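Local coordinates for putative pachytene checkpoint protein 2 (PDB 4XGU) that is a hexameric AAA+ ATPase that remodels proteins and probably plays a key role in chromosome recombination during meiosis, at residues 158-163 against 169-174. Sequence-based numbering, arbitrary orientation.
Sequences RLSEKH and INVNRL
Arg-173 reaches from segment 169-174, in the loop that leads into strand 174-178, to Ser-160, on the last turn of helix 145-161. Its side chain does not extend straight: bends at chi2 (99°) and chi3 (70°) bring the far half of the chain round to the helix. CB remains back at the loop, and CG of Arg-173 lies 4.1 Å from OG of Ser-160. CD of Arg-173 is the first atom to touch closely, 3.1 Å from OG of Ser-160. Beyond it, NE turns to another partner, the backbone carbonyl of Arg-288. At the tip the guanidinium presents an edge to Ser-160, whose hydroxyl lies near its plane; NH1 of Arg-173 gives OG a weak hydrogen bond of 3.4 Å, bent to 150°. NH2 has a weak bond to the carbonyl of Arg-289 and a long, weak ion pair with Asp-291. The serine hydroxyl, anti to its own carbonyl carbon and beside the backbone N, has its stronger bond with the carbonyl of Leu-156, one turn back in the helix. Val-171 lies alongside, its CG1 methyl 3.9 Å from the hydroxyl OG of Ser-160; the apolar contact is the loose one of its CG2 with CD1 of Leu-159, 4.5 Å. A leucine in place of Arg-173 would probably leave the Arg-288 carbonyl without this donor and Ser-160 without its weak bond from the loop. Leu-159 also packs on Tyr-395 of a neighbouring subunit, so the helix end touches both this loop and the next protomer. The contact is buried and lies away from the nucleotide site; it packs the end of a helix on the connection that leads into strand 174-178, the strand preceding the P-loop in the mixed sheet of the AAA+ ATPase core.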
loop_
_atom_site.group_PDB
_atom_site.type_symbol
_atom_site.label_atom_id
_atom_site.label_comp_id
_atom_site.label_asym_id
_atom_site.label_seq_id
_atom_site.Cartn_x
_atom_site.Cartn_y
_atom_site.Cartn_z
ATOM N N ARG B 158 14.739 42.585 -7.608
ATOM C CA ARG B 158 15.824 43.564 -7.571
ATOM C C ARG B 158 17.146 42.913 -7.183
ATOM O O ARG B 158 18.172 43.145 -7.821
ATOM C CB ARG B 158 15.494 44.698 -6.597
ATOM C CG ARG B 158 15.185 46.024 -7.271
ATOM C CD ARG B 158 14.836 47.103 -6.255
ATOM N NE ARG B 158 13.505 46.912 -5.682
ATOM C CZ ARG B 158 13.248 46.861 -4.377
ATOM N NH1 ARG B 158 14.234 46.988 -3.502
ATOM N NH2 ARG B 158 12.006 46.687 -3.945
ATOM N N LEU B 159 17.113 42.101 -6.131
ATOM C CA LEU B 159 18.291 41.365 -5.691
ATOM C C LEU B 159 18.796 40.444 -6.791
ATOM O O LEU B 159 19.978 40.462 -7.134
ATOM C CB LEU B 159 17.977 40.552 -4.433
ATOM C CG LEU B 159 17.846 41.330 -3.126
ATOM C CD1 LEU B 159 17.320 40.426 -2.023
ATOM C CD2 LEU B 159 19.188 41.924 -2.738
ATOM N N SER B 160 17.883 39.652 -7.346
ATOM C CA SER B 160 18.214 38.689 -8.390
ATOM C C SER B 160 18.858 39.363 -9.596
ATOM O O SER B 160 19.808 38.836 -10.173
ATOM C CB SER B 160 16.962 37.929 -8.821
ATOM O OG SER B 160 16.290 37.407 -7.690
ATOM N N GLU B 161 18.342 40.531 -9.966
ATOM C CA GLU B 161 18.907 41.294 -11.072
ATOM C C GLU B 161 20.334 41.728 -10.747
ATOM O O GLU B 161 21.182 41.817 -11.635
ATOM C CB GLU B 161 18.033 42.512 -11.386
ATOM C CG GLU B 161 18.358 43.206 -12.704
ATOM C CD GLU B 161 19.517 44.179 -12.591
ATOM O OE1 GLU B 161 20.367 44.203 -13.508
ATOM O OE2 GLU B 161 19.578 44.920 -11.587
ATOM N N LYS B 162 20.596 41.983 -9.468
ATOM C CA LYS B 162 21.917 42.412 -9.023
ATOM C C LYS B 162 22.841 41.229 -8.752
ATOM O O LYS B 162 23.931 41.396 -8.205
ATOM C CB LYS B 162 21.791 43.286 -7.777
ATOM C CG LYS B 162 21.206 44.662 -8.056
ATOM C CD LYS B 162 20.503 45.229 -6.835
ATOM C CE LYS B 162 19.977 46.633 -7.096
ATOM N NZ LYS B 162 21.082 47.619 -7.246
ATOM N N HIS B 163 22.388 40.037 -9.131
ATOM C CA HIS B 163 23.201 38.821 -9.093
ATOM C C HIS B 163 23.739 38.484 -7.705
ATOM O O HIS B 163 24.944 38.318 -7.519
ATOM C CB HIS B 163 24.357 38.944 -10.084
ATOM C CG HIS B 163 23.921 39.319 -11.465
ATOM N ND1 HIS B 163 23.297 38.432 -12.315
ATOM C CD2 HIS B 163 24.006 40.490 -12.139
ATOM C CE1 HIS B 163 23.021 39.038 -13.456
ATOM N NE2 HIS B 163 23.441 40.287 -13.375
ATOM N N ILE B 169 23.341 34.694 0.620
ATOM C CA ILE B 169 21.979 35.134 0.899
ATOM C C ILE B 169 20.968 34.251 0.178
ATOM O O ILE B 169 21.030 34.085 -1.039
ATOM C CB ILE B 169 21.766 36.600 0.491
ATOM C CG1 ILE B 169 22.611 37.518 1.375
ATOM C CG2 ILE B 169 20.296 36.975 0.588
ATOM C CD1 ILE B 169 22.391 38.985 1.115
ATOM N N ASN B 170 20.035 33.689 0.938
ATOM C CA ASN B 170 19.092 32.715 0.402
ATOM C C ASN B 170 17.929 33.350 -0.357
ATOM O O ASN B 170 17.033 33.947 0.238
ATOM C CB ASN B 170 18.560 31.834 1.534
ATOM C CG ASN B 170 17.521 30.843 1.062
ATOM O OD1 ASN B 170 17.840 29.859 0.394
ATOM N ND2 ASN B 170 16.266 31.089 1.419
ATOM N N VAL B 171 17.955 33.214 -1.679
ATOM C CA VAL B 171 16.886 33.715 -2.533
ATOM C C VAL B 171 16.365 32.584 -3.417
ATOM O O VAL B 171 17.030 32.174 -4.369
ATOM C CB VAL B 171 17.361 34.889 -3.411
ATOM C CG1 VAL B 171 16.241 35.366 -4.319
ATOM C CG2 VAL B 171 17.869 36.031 -2.545
ATOM N N ASN B 172 15.177 32.081 -3.096
ATOM C CA ASN B 172 14.627 30.912 -3.778
ATOM C C ASN B 172 14.039 31.211 -5.153
ATOM O O ASN B 172 13.935 30.315 -5.989
ATOM C CB ASN B 172 13.553 30.253 -2.909
ATOM C CG ASN B 172 14.138 29.400 -1.802
ATOM O OD1 ASN B 172 15.218 28.828 -1.948
ATOM N ND2 ASN B 172 13.420 29.302 -0.689
ATOM N N ARG B 173 13.646 32.465 -5.367
ATOM C CA ARG B 173 13.005 32.907 -6.609
ATOM C C ARG B 173 11.660 32.227 -6.841
ATOM O O ARG B 173 11.148 32.220 -7.960
ATOM C CB ARG B 173 13.917 32.664 -7.817
ATOM C CG ARG B 173 14.323 33.928 -8.549
ATOM C CD ARG B 173 15.706 34.397 -8.143
ATOM N NE ARG B 173 16.751 33.500 -8.626
ATOM C CZ ARG B 173 18.049 33.690 -8.413
ATOM N NH1 ARG B 173 18.459 34.747 -7.725
ATOM N NH2 ARG B 173 18.936 32.824 -8.886
ATOM N N LEU B 174 11.090 31.660 -5.783
ATOM C CA LEU B 174 9.770 31.042 -5.861
ATOM C C LEU B 174 8.830 31.725 -4.881
ATOM O O LEU B 174 9.238 32.107 -3.786
ATOM C CB LEU B 174 9.855 29.536 -5.574
ATOM C CG LEU B 174 8.622 28.656 -5.831
ATOM C CD1 LEU B 174 9.039 27.236 -6.175
ATOM C CD2 LEU B 174 7.680 28.634 -4.636
#